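Side-chain contacts in Di-haem cytochrome c peroxidase family protein (Burkholderia thailandensis E264, PDB 6NX0), which carries two covalently bound c-type haems and probably works as a cytochrome c peroxidase, passing electrons during peroxide reduction: residues P99-A102 against A103-K106; A218-M221 against R222-R226; S380-N384 against G385-T389; D388-R391 against D392-F396; A452-R455 against T456-D459. All coordinates share one frame; numbering follows the deposited sequence.

Interaction 1. Residues P99-A102 against A103-K106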
# COMPACT_ATOMS: atom_id res chain seq x y z
N PRO A 99 -6.03 -22.17 -10.99
CA PRO A 99 -7.14 -22.17 -10.04
C PRO A 99 -6.88 -23.00 -8.80
O PRO A 99 -7.31 -22.61 -7.70
CB PRO A 99 -8.32 -22.72 -10.86
CG PRO A 99 -7.95 -22.40 -12.26
CD PRO A 99 -6.48 -22.58 -12.34
N THR A 100 -6.20 -24.14 -8.93
CA THR A 100 -6.02 -24.98 -7.75
C THR A 100 -4.99 -24.37 -6.79
O THR A 100 -5.19 -24.40 -5.57
CB THR A 100 -5.64 -26.41 -8.14
OG1 THR A 100 -4.39 -26.43 -8.83
CG2 THR A 100 -6.71 -26.99 -9.03
N LEU A 101 -3.91 -23.78 -7.32
CA LEU A 101 -2.94 -23.14 -6.46
C LEU A 101 -3.50 -21.86 -5.84
O LEU A 101 -3.23 -21.55 -4.67
CB LEU A 101 -1.64 -22.86 -7.22
CG LEU A 101 -0.51 -22.31 -6.36
CD1 LEU A 101 -0.20 -23.29 -5.20
CD2 LEU A 101 0.74 -22.04 -7.16
N ALA A 102 -4.31 -21.12 -6.60
CA ALA A 102 -4.94 -19.92 -6.07
C ALA A 102 -5.91 -20.27 -4.96
O ALA A 102 -6.04 -19.54 -3.97
CB ALA A 102 -5.64 -19.16 -7.20
N ALA A 103 -6.61 -21.40 -5.10
CA ALA A 103 -7.54 -21.81 -4.06
C ALA A 103 -6.81 -22.19 -2.78
O ALA A 103 -7.30 -21.94 -1.67
CB ALA A 103 -8.40 -22.97 -4.55
N LEU A 104 -5.63 -22.81 -2.90
CA LEU A 104 -4.83 -23.11 -1.72
C LEU A 104 -4.36 -21.82 -1.04
O LEU A 104 -4.37 -21.71 0.19
CB LEU A 104 -3.63 -23.96 -2.13
CG LEU A 104 -2.80 -24.60 -1.05
CD1 LEU A 104 -3.65 -25.38 -0.07
CD2 LEU A 104 -1.82 -25.53 -1.78
N GLY A 105 -3.97 -20.83 -1.83
CA GLY A 105 -3.62 -19.54 -1.26
C GLY A 105 -4.78 -18.90 -0.51
O GLY A 105 -4.59 -18.33 0.57
N LYS A 106 -5.99 -18.99 -1.07
CA LYS A 106 -7.16 -18.44 -0.41
C LYS A 106 -7.45 -19.19 0.89
O LYS A 106 -7.81 -18.58 1.91
CB LYS A 106 -8.37 -18.49 -1.35
CG LYS A 106 -9.57 -17.72 -0.84
CD LYS A 106 -10.74 -17.72 -1.84
CE LYS A 106 -11.89 -16.86 -1.34
NZ LYS A 106 -13.06 -16.96 -2.27
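Leu101 and Leu104 touch across the first turn of helix 99-109, CD1 of Leu101 lying 4.4 Å from CD2 of Leu104, but most of what joins residues 99-102 to 103-106 is polar and belongs to the backbone. All four carbonyls of the earlier residues find an amide four positions on. Ala103 N donates to Pro99 O at 3.0 Å, and Leu104 N to Thr100 O at 3.1 Å. Gly105 N meets Leu101 O at 3.0 Å in the straightest bond of the four, 161° at the hydrogen, and Lys106 N closes the series on Ala102 O. Against these carbonyls rest the first side-chain carbons of the later residues: Ala103 CB sits 3.4 Å from Pro99 O, and Leu104 CB sits 3.5 Å from Leu101 O. Leu104 carries its CG trans to its own amide nitrogen (chi1 -169°), and Leu101 adopts nearly the same shape, which lets the two branched ends meet on one flank. That flank is apolar: Leu101 packs on Phe237 and Ala258, Leu104 on Ala232 and Leu233. The polar groups at the edges look elsewhere. Thr100 OG1 has a weak hydrogen bond with Arg236 NH2, while Leu101 N is held, also weakly, by Asp98 OD1. Lys106 stretches out fully extended, its side chain touching Tyr259. The nearest atoms of Gly105 and a haem c are about 8 Å apart. Regular i to i+4 bonding with leucines gathered on one flank is the mark of an amphipathic alpha-helix, here packed on helices 228-237 and 245-260 in the part of the chain that holds the first haem.

Interaction 2. Residues A218-M221 against R222-R226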
# COMPACT_ATOMS: atom_id res chain seq x y z
N ALA A 218 9.88 -22.72 12.54
CA ALA A 218 9.83 -24.09 13.05
C ALA A 218 8.55 -24.35 13.82
O ALA A 218 7.94 -25.43 13.70
CB ALA A 218 11.05 -24.35 13.93
N ALA A 219 8.13 -23.39 14.65
CA ALA A 219 6.89 -23.54 15.40
C ALA A 219 5.69 -23.56 14.46
O ALA A 219 4.77 -24.37 14.63
CB ALA A 219 6.76 -22.41 16.42
N LEU A 220 5.68 -22.65 13.49
CA LEU A 220 4.54 -22.59 12.58
C LEU A 220 4.44 -23.86 11.76
O LEU A 220 3.33 -24.37 11.53
CB LEU A 220 4.67 -21.37 11.68
CG LEU A 220 3.56 -21.20 10.62
CD1 LEU A 220 2.19 -21.04 11.32
CD2 LEU A 220 3.86 -20.05 9.68
N MET A 221 5.58 -24.38 11.32
CA MET A 221 5.59 -25.62 10.54
C MET A 221 4.95 -26.75 11.32
O MET A 221 4.12 -27.50 10.79
CB MET A 221 7.03 -25.97 10.17
CG MET A 221 7.23 -27.31 9.51
SD MET A 221 8.98 -27.74 9.45
CE MET A 221 9.27 -28.25 11.14
N ARG A 222 5.35 -26.90 12.59
CA ARG A 222 4.82 -27.98 13.40
C ARG A 222 3.33 -27.82 13.62
O ARG A 222 2.58 -28.79 13.56
CB ARG A 222 5.54 -28.02 14.75
CG ARG A 222 6.94 -28.60 14.67
CD ARG A 222 7.70 -28.40 15.99
NE ARG A 222 8.90 -29.24 16.00
CZ ARG A 222 10.02 -28.96 15.35
NH1 ARG A 222 10.12 -27.85 14.61
NH2 ARG A 222 11.06 -29.79 15.43
N LYS A 223 2.89 -26.58 13.84
CA LYS A 223 1.47 -26.33 14.02
C LYS A 223 0.69 -26.69 12.75
O LYS A 223 -0.31 -27.43 12.81
CB LYS A 223 1.27 -24.87 14.39
CG LYS A 223 -0.20 -24.49 14.53
CD LYS A 223 -0.37 -23.11 15.16
CE LYS A 223 0.23 -21.98 14.35
NZ LYS A 223 -0.16 -20.65 14.92
N ILE A 224 1.12 -26.17 11.60
CA ILE A 224 0.39 -26.41 10.35
C ILE A 224 0.42 -27.89 10.01
O ILE A 224 -0.55 -28.45 9.47
CB ILE A 224 0.99 -25.57 9.22
CG1 ILE A 224 0.73 -24.08 9.43
CG2 ILE A 224 0.46 -26.05 7.87
CD1 ILE A 224 1.34 -23.20 8.35
N GLY A 225 1.55 -28.55 10.30
CA GLY A 225 1.71 -29.95 9.90
C GLY A 225 0.71 -30.89 10.53
O GLY A 225 0.50 -31.98 10.00
N ARG A 226 0.07 -30.48 11.63
CA ARG A 226 -0.92 -31.28 12.33
C ARG A 226 -2.33 -31.02 11.84
O ARG A 226 -3.28 -31.58 12.42
CB ARG A 226 -0.85 -31.01 13.84
CG ARG A 226 0.46 -31.39 14.51
CD ARG A 226 0.49 -30.93 15.99
NE ARG A 226 1.83 -31.06 16.58
CZ ARG A 226 2.58 -30.06 17.04
NH1 ARG A 226 3.79 -30.32 17.54
NH2 ARG A 226 2.15 -28.79 17.01
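Leu220 and Ile224, one turn apart on helix 217-225, make the main apolar contact. Ile224 CD1 approaches Leu220 CG to 3.8 Å, and the two side chains slant across each other. Leu220 holds CG trans to its backbone nitrogen (chi1 178°), which carries its CD1 branch up to the later turn; there it meets not only Ile224 but also the aliphatic part of Lys223. The bend of the lysine chain at chi3 (62°) carries Lys223 CE across the leucine, 3.7 Å from Leu220 CD1, before the ammonium group turns to partners beyond the helix: a salt bridge to Glu116 and hydrogen bonds to Asn214 and Ala113 O.

The backbone bonds are those of the last turn of alpha-helix 217-225, which packs on helices 203-207 and 245-260; the nearest haem c is about 8 Å from the Leu220 side chain. Ile224 N reaches Leu220 O at 2.9 Å and 172°, and Gly225 N reaches Met221 O at 2.8 Å. On the apolar side Leu220 rests on Leu206 and Phe207, Ile224 on Met248 and Leu252.

Among polar side chains, Arg222 runs extended from CG to NE and turns back toward Ala218. Its NH1 makes a weak bond of 3.4 Å to Ala218 O, an acceptor that lies at the guanidinium edge and also takes Arg222 N. Met221, bent at chi3, lays its CE methyl 3.6 Å from Arg222 NH1.

Interaction 3. Residues S380-N384 against G385-T389. With HEC (heme c), chain C.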
# COMPACT_ATOMS: atom_id res chain seq x y z
N SER A 380 -8.85 4.64 7.99
CA SER A 380 -7.77 5.58 8.28
C SER A 380 -6.84 5.58 7.09
O SER A 380 -6.84 4.66 6.27
CB SER A 380 -7.04 5.24 9.58
OG SER A 380 -6.38 4.00 9.47
N PHE A 381 -6.03 6.65 7.01
CA PHE A 381 -5.29 6.98 5.81
C PHE A 381 -3.83 7.29 6.12
O PHE A 381 -3.49 7.76 7.21
CB PHE A 381 -5.92 8.20 5.08
CG PHE A 381 -7.36 7.97 4.73
CD1 PHE A 381 -7.72 7.38 3.53
CD2 PHE A 381 -8.34 8.28 5.64
CE1 PHE A 381 -9.06 7.13 3.25
CE2 PHE A 381 -9.66 8.02 5.37
CZ PHE A 381 -10.02 7.44 4.18
N MET A 382 -3.00 7.05 5.11
CA MET A 382 -1.54 7.17 5.15
C MET A 382 -0.90 6.02 5.93
O MET A 382 -1.58 5.26 6.64
CB MET A 382 -1.11 8.53 5.72
CG MET A 382 -1.69 9.73 5.01
SD MET A 382 -1.14 9.83 3.30
CE MET A 382 -1.93 11.35 2.73
N HIS A 383 0.42 5.91 5.78
CA HIS A 383 1.18 4.77 6.32
C HIS A 383 1.04 4.63 7.82
O HIS A 383 1.25 3.54 8.35
CB HIS A 383 2.67 4.90 5.96
CG HIS A 383 3.42 5.89 6.79
ND1 HIS A 383 3.30 7.25 6.61
CD2 HIS A 383 4.31 5.72 7.80
CE1 HIS A 383 4.06 7.88 7.49
NE2 HIS A 383 4.68 6.97 8.22
N ASN A 384 0.74 5.73 8.52
CA ASN A 384 0.64 5.74 9.97
C ASN A 384 -0.80 5.90 10.46
O ASN A 384 -1.01 6.06 11.66
CB ASN A 384 1.50 6.85 10.55
CG ASN A 384 1.08 8.22 10.08
OD1 ASN A 384 0.17 8.36 9.28
ND2 ASN A 384 1.74 9.26 10.58
N GLY A 385 -1.78 5.86 9.55
CA GLY A 385 -3.17 5.95 9.97
C GLY A 385 -3.57 7.30 10.54
O GLY A 385 -4.58 7.40 11.24
N VAL A 386 -2.78 8.35 10.28
CA VAL A 386 -2.96 9.59 11.04
C VAL A 386 -4.28 10.28 10.75
O VAL A 386 -4.84 10.93 11.64
CB VAL A 386 -1.77 10.56 10.81
CG1 VAL A 386 -1.71 11.14 9.39
CG2 VAL A 386 -1.82 11.69 11.83
N PHE A 387 -4.82 10.16 9.54
CA PHE A 387 -6.06 10.83 9.17
C PHE A 387 -7.22 9.84 9.22
O PHE A 387 -7.07 8.69 8.80
CB PHE A 387 -5.98 11.42 7.77
CG PHE A 387 -4.95 12.49 7.62
CD1 PHE A 387 -4.87 13.54 8.53
CD2 PHE A 387 -4.04 12.43 6.59
CE1 PHE A 387 -3.90 14.52 8.39
CE2 PHE A 387 -3.07 13.42 6.46
CZ PHE A 387 -3.01 14.45 7.35
N ASP A 388 -8.38 10.29 9.72
CA ASP A 388 -9.55 9.42 9.78
C ASP A 388 -10.63 9.81 8.78
O ASP A 388 -11.66 9.13 8.72
CB ASP A 388 -10.14 9.34 11.20
CG ASP A 388 -10.73 10.63 11.71
OD1 ASP A 388 -10.71 11.65 11.01
OD2 ASP A 388 -11.25 10.63 12.85
N THR A 389 -10.40 10.82 7.93
CA THR A 389 -11.31 11.10 6.83
C THR A 389 -10.52 11.32 5.56
O THR A 389 -9.42 11.88 5.58
CB THR A 389 -12.17 12.35 7.06
OG1 THR A 389 -11.34 13.51 7.01
CG2 THR A 389 -12.90 12.29 8.41
FE HEC C . -0.77 11.29 -2.59
CHA HEC C . -0.82 8.98 -0.05
CHB HEC C . -4.19 11.56 -2.43
CHC HEC C . -0.67 14.05 -4.63
CHD HEC C . 2.58 10.81 -3.05
NA HEC C . -2.23 10.40 -1.50
C1A HEC C . -2.02 9.43 -0.53
C2A HEC C . -3.30 9.15 0.06
C3A HEC C . -4.23 9.78 -0.66
C4A HEC C . -3.58 10.59 -1.66
CMA HEC C . -5.73 9.86 -0.37
CAA HEC C . -3.55 8.09 1.16
CBA HEC C . -3.83 6.73 0.56
CGA HEC C . -3.97 5.60 1.55
O1A HEC C . -4.03 4.43 1.05
O2A HEC C . -3.74 5.78 2.78
NB HEC C . -2.13 12.54 -3.40
C1B HEC C . -3.52 12.44 -3.25
C2B HEC C . -4.14 13.51 -4.00
C3B HEC C . -3.18 14.25 -4.56
C4B HEC C . -1.91 13.62 -4.23
CMB HEC C . -5.67 13.68 -4.15
CAB HEC C . -3.31 15.57 -5.36
CBB HEC C . -3.98 16.66 -4.49
NC HEC C . 0.66 12.20 -3.70
C1C HEC C . 0.50 13.37 -4.41
C2C HEC C . 1.78 13.72 -4.96
C3C HEC C . 2.66 12.77 -4.61
C4C HEC C . 1.98 11.81 -3.77
CMC HEC C . 1.96 14.94 -5.88
CAC HEC C . 4.08 12.58 -5.16
CBC HEC C . 4.93 13.80 -4.76
ND HEC C . 0.60 10.07 -1.74
C1D HEC C . 1.95 10.06 -2.09
C2D HEC C . 2.65 9.25 -1.13
C3D HEC C . 1.64 8.77 -0.16
C4D HEC C . 0.38 9.27 -0.63
CMD HEC C . 4.14 8.94 -1.08
CAD HEC C . 1.90 7.90 1.08
CBD HEC C . 2.30 8.82 2.22
CGD HEC C . 2.20 8.12 3.55
O1D HEC C . 1.63 7.00 3.60
O2D HEC C . 2.54 8.77 4.58
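From Ser380 to Thr389 the chain doubles back through a type I turn, Met382 to Gly385, beside a single antiparallel bridge in which Phe381 N gives a 2.9 Å hydrogen bond to Phe387 O in the plane of that carbonyl. Val386 and Phe387 both stand opposite Phe381, a classic beta bulge. Gly385 N closes the turn on Met382 O, coming from above the carbonyl plane, and Gly385 itself has positive phi. With chi1 61°, Asn384 OD1 reaches forward to Val386 N at 3.1 Å, as in an Asx turn, the donor again lying above the amide's carbonyl plane; the two side chains lie side by side, while Asn384 ND2 is taken by Pro330 O. One methyl of Val386, CG1, sits over the centre of the Phe387 ring, and Met382 CG meets that ring obliquely, 3.9 Å from CD2. The Phe381 ring reaches along the chain to Thr389, Phe381 CE2 lying 3.4 Å from Thr389 C. Met382 bends at chi2 (-63°), which lays SD 3.5 Å from the haem methine carbon CHA. His383 is gripped twice by one propionate: its backbone N donates to O1D and its ring ND1 to O2D at 2.6 Å, the oxygen lying at the ring edge. Met382 N holds the other propionate through O2A at 2.8 Å. Negative charge on the carboxylates would be eased by these three N-H groups. Tight turn, bulge and paired N-H donors together make a propionate-binding loop in the pocket of the second haem c, the one whose iron also takes Tyr397.

Interaction 4. Residues D388-R391 against D392-F396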
# COMPACT_ATOMS: atom_id res chain seq x y z
N ASP A 388 -8.38 10.29 9.72
CA ASP A 388 -9.55 9.42 9.78
C ASP A 388 -10.63 9.81 8.78
O ASP A 388 -11.66 9.13 8.72
CB ASP A 388 -10.14 9.34 11.20
CG ASP A 388 -10.73 10.63 11.71
OD1 ASP A 388 -10.71 11.65 11.01
OD2 ASP A 388 -11.25 10.63 12.85
N THR A 389 -10.40 10.82 7.93
CA THR A 389 -11.31 11.10 6.83
C THR A 389 -10.52 11.32 5.56
O THR A 389 -9.42 11.88 5.58
CB THR A 389 -12.17 12.35 7.06
OG1 THR A 389 -11.34 13.51 7.01
CG2 THR A 389 -12.90 12.29 8.41
N LEU A 390 -11.11 10.89 4.45
CA LEU A 390 -10.48 11.07 3.15
C LEU A 390 -10.29 12.55 2.84
O LEU A 390 -9.27 12.95 2.28
CB LEU A 390 -11.33 10.41 2.07
CG LEU A 390 -10.84 10.60 0.63
CD1 LEU A 390 -9.39 10.08 0.47
CD2 LEU A 390 -11.77 9.95 -0.35
N ARG A 391 -11.26 13.39 3.22
CA ARG A 391 -11.11 14.81 2.90
C ARG A 391 -9.89 15.41 3.58
O ARG A 391 -9.21 16.25 2.99
CB ARG A 391 -12.37 15.60 3.27
CG ARG A 391 -12.33 17.01 2.64
CD ARG A 391 -13.42 17.93 3.10
NE ARG A 391 -13.38 19.18 2.31
CZ ARG A 391 -12.55 20.19 2.56
NH1 ARG A 391 -12.58 21.27 1.78
NH2 ARG A 391 -11.69 20.14 3.58
N ASP A 392 -9.57 14.98 4.81
CA ASP A 392 -8.39 15.51 5.49
C ASP A 392 -7.12 15.09 4.77
O ASP A 392 -6.18 15.89 4.66
CB ASP A 392 -8.35 15.04 6.96
CG ASP A 392 -9.20 15.88 7.89
OD1 ASP A 392 -9.81 16.88 7.44
OD2 ASP A 392 -9.27 15.53 9.08
N ALA A 393 -7.08 13.86 4.26
CA ALA A 393 -5.92 13.39 3.50
C ALA A 393 -5.69 14.24 2.27
O ALA A 393 -4.54 14.54 1.93
CB ALA A 393 -6.09 11.93 3.11
N VAL A 394 -6.77 14.63 1.58
CA VAL A 394 -6.64 15.47 0.40
C VAL A 394 -6.28 16.91 0.79
O VAL A 394 -5.40 17.54 0.18
CB VAL A 394 -7.94 15.41 -0.42
CG1 VAL A 394 -7.91 16.39 -1.60
CG2 VAL A 394 -8.23 14.00 -0.90
N ALA A 395 -6.97 17.46 1.80
CA ALA A 395 -6.73 18.83 2.23
C ALA A 395 -5.29 19.03 2.71
O ALA A 395 -4.74 20.12 2.56
CB ALA A 395 -7.71 19.20 3.34
N PHE A 396 -4.67 17.99 3.25
CA PHE A 396 -3.28 18.07 3.70
C PHE A 396 -2.38 18.60 2.59
O PHE A 396 -1.50 19.43 2.83
CB PHE A 396 -2.83 16.69 4.17
CG PHE A 396 -1.34 16.55 4.37
CD1 PHE A 396 -0.73 17.06 5.51
CD2 PHE A 396 -0.55 15.91 3.41
CE1 PHE A 396 0.63 16.94 5.68
CE2 PHE A 396 0.82 15.80 3.60
CZ PHE A 396 1.39 16.31 4.72
O HOH W 1 -8.40 13.18 9.86
O HOH W 2 -11.31 18.21 5.75
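Thr389 and Asp392 meet at the start of helix 390-399, where Thr389 OG1 accepts from Asp392 N at 3.2 Å and 153°, an N-cap bond. The threonine hydroxyl is also 3.3 Å from Asp392 CG, the two side chains slanting past each other. One turn on, Val394 N reaches Leu390 O, and beside this bond Leu390 CD1 lies 4.3 Å from Val394 CG2. Ala395 N follows on Arg391 O at 2.8 Å.

A second shell of water fixes the aspartate carboxylate. Water 1 donates to Asp392 OD2 at 2.6 Å and accepts from Asp388 N, tying the helix start to the preceding chain. Water 2 donates to OD1 of the same aspartate and accepts from Arg391 NH2 at 2.9 Å, in the plane of the guanidinium. Arg391 gets there with an extended chain, CG trans to its backbone nitrogen (chi1 -167°), and its other nitrogens form salt bridges: NE with Asp448, NH1 with Asp444.

Those two aspartates belong to helix 444-455, on which the apolar side chains also pack, Leu390 on Leu454, and Val394 on both Val447 and Leu454; Leu390 touches the haem as well, next to Leu454 of that helix.

Interaction 5. Residues A452-R455 against T456-D459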
# COMPACT_ATOMS: atom_id res chain seq x y z
N ALA A 452 -14.75 13.97 -4.47
CA ALA A 452 -15.77 13.38 -5.32
C ALA A 452 -15.16 12.48 -6.39
O ALA A 452 -15.64 11.38 -6.66
CB ALA A 452 -16.62 14.47 -5.97
N PHE A 453 -14.05 12.91 -7.00
CA PHE A 453 -13.41 12.06 -7.98
C PHE A 453 -12.86 10.79 -7.34
O PHE A 453 -13.03 9.70 -7.88
CB PHE A 453 -12.31 12.83 -8.70
CG PHE A 453 -11.47 11.95 -9.53
CD1 PHE A 453 -12.01 11.30 -10.62
CD2 PHE A 453 -10.13 11.73 -9.22
CE1 PHE A 453 -11.23 10.44 -11.38
CE2 PHE A 453 -9.35 10.88 -9.97
CZ PHE A 453 -9.89 10.22 -11.05
N LEU A 454 -12.19 10.89 -6.19
CA LEU A 454 -11.62 9.68 -5.58
C LEU A 454 -12.70 8.67 -5.24
O LEU A 454 -12.45 7.46 -5.24
CB LEU A 454 -10.82 10.05 -4.33
CG LEU A 454 -9.55 10.86 -4.64
CD1 LEU A 454 -8.85 11.23 -3.32
CD2 LEU A 454 -8.62 10.10 -5.59
N ARG A 455 -13.91 9.14 -4.93
CA ARG A 455 -14.99 8.21 -4.62
C ARG A 455 -15.44 7.40 -5.84
O ARG A 455 -16.05 6.34 -5.68
CB ARG A 455 -16.15 9.00 -4.00
CG ARG A 455 -15.84 9.59 -2.64
CD ARG A 455 -16.85 10.70 -2.25
NE ARG A 455 -18.23 10.19 -2.23
CZ ARG A 455 -18.79 9.57 -1.19
NH1 ARG A 455 -18.11 9.37 -0.08
NH2 ARG A 455 -20.05 9.13 -1.30
N THR A 456 -15.12 7.84 -7.07
CA THR A 456 -15.43 7.04 -8.25
C THR A 456 -14.52 5.82 -8.41
O THR A 456 -14.78 4.98 -9.28
CB THR A 456 -15.35 7.87 -9.55
OG1 THR A 456 -13.97 8.11 -9.93
CG2 THR A 456 -16.12 9.19 -9.43
N LEU A 457 -13.47 5.71 -7.60
CA LEU A 457 -12.51 4.62 -7.73
C LEU A 457 -12.86 3.42 -6.84
O LEU A 457 -12.07 2.49 -6.73
CB LEU A 457 -11.11 5.11 -7.39
CG LEU A 457 -10.67 6.43 -8.01
CD1 LEU A 457 -9.23 6.74 -7.65
CD2 LEU A 457 -10.84 6.37 -9.52
N THR A 458 -14.03 3.43 -6.22
CA THR A 458 -14.46 2.31 -5.39
C THR A 458 -15.07 1.20 -6.24
O THR A 458 -15.97 1.45 -7.05
CB THR A 458 -15.47 2.83 -4.38
OG1 THR A 458 -14.87 3.87 -3.61
CG2 THR A 458 -15.95 1.72 -3.47
N ASP A 459 -14.58 -0.02 -6.05
CA ASP A 459 -15.13 -1.16 -6.74
C ASP A 459 -16.58 -1.37 -6.34
O ASP A 459 -17.01 -1.01 -5.23
CB ASP A 459 -14.26 -2.40 -6.47
CG ASP A 459 -13.12 -2.49 -7.43
OD1 ASP A 459 -13.37 -2.76 -8.63
OD2 ASP A 459 -11.97 -2.28 -7.03
O HOH W 3 -12.33 5.09 -3.66
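A chi1 of 76° tucks Thr456 OG1 in over its own main chain, and this turns the hydroxyl back onto Phe453 O, to which it donates at 2.8 Å in the carbonyl plane. Thr456 N bonds to the same oxygen at 2.9 Å from above that plane, giving Phe453 O two donors from one residue. The ring of Phe453, swung out by a chi1 of 170°, comes obliquely near the hydroxyl, its CD1 3.8 Å from Thr456 OG1. The threonine methyl CG2 lies 3.6 Å from Ala452 O.

Thr456 is itself part of a type I turn from Arg455 to Thr458. Leu457 N bonds to Leu454 O at 3.1 Å, and a water bridges the same carbonyl to Thr458 OG1, donating to Leu454 O. The leucines cross at a slant, CD2 of Leu454 being 4.0 Å from CD1 of Leu457, while Leu457 CD2 comes near the Phe453 ring. Arg455 heads off to bond Pro467 O.

The contact joins helix 444-455 to the turn of residues 455-458. Around it, Phe453 meets the ring of Phe293 and packs on Leu290 of helix 284-293, Thr456 and Leu457 rest on Tyr272 of helix 271-276, and Leu454 turns to helix 390-399 and to Phe293, with a haem c close by.

How the interactions relate
Along the chain the five contacts follow in numerical order and fall into two groups. Interactions 1 and 2, on helices 99-109 and 217-225, lie in the part of the chain that holds the first haem, their centres 20 Å apart without touching. Interactions 3, 4 and 5 gather round the second haem, more than 30 Å from interaction 2 between centres. Interaction 3 runs straight into interaction 4, sharing Asp388 and Thr389, so that the propionate-binding loop leads directly into helix 390-399. That helix touches interaction 5 where Val394 CG2 meets Leu454 CD1 at 3.7 Å. Interactions 3 to 5 thus line the second haem, while 1 and 2 are helix packing some 8 Å from the first.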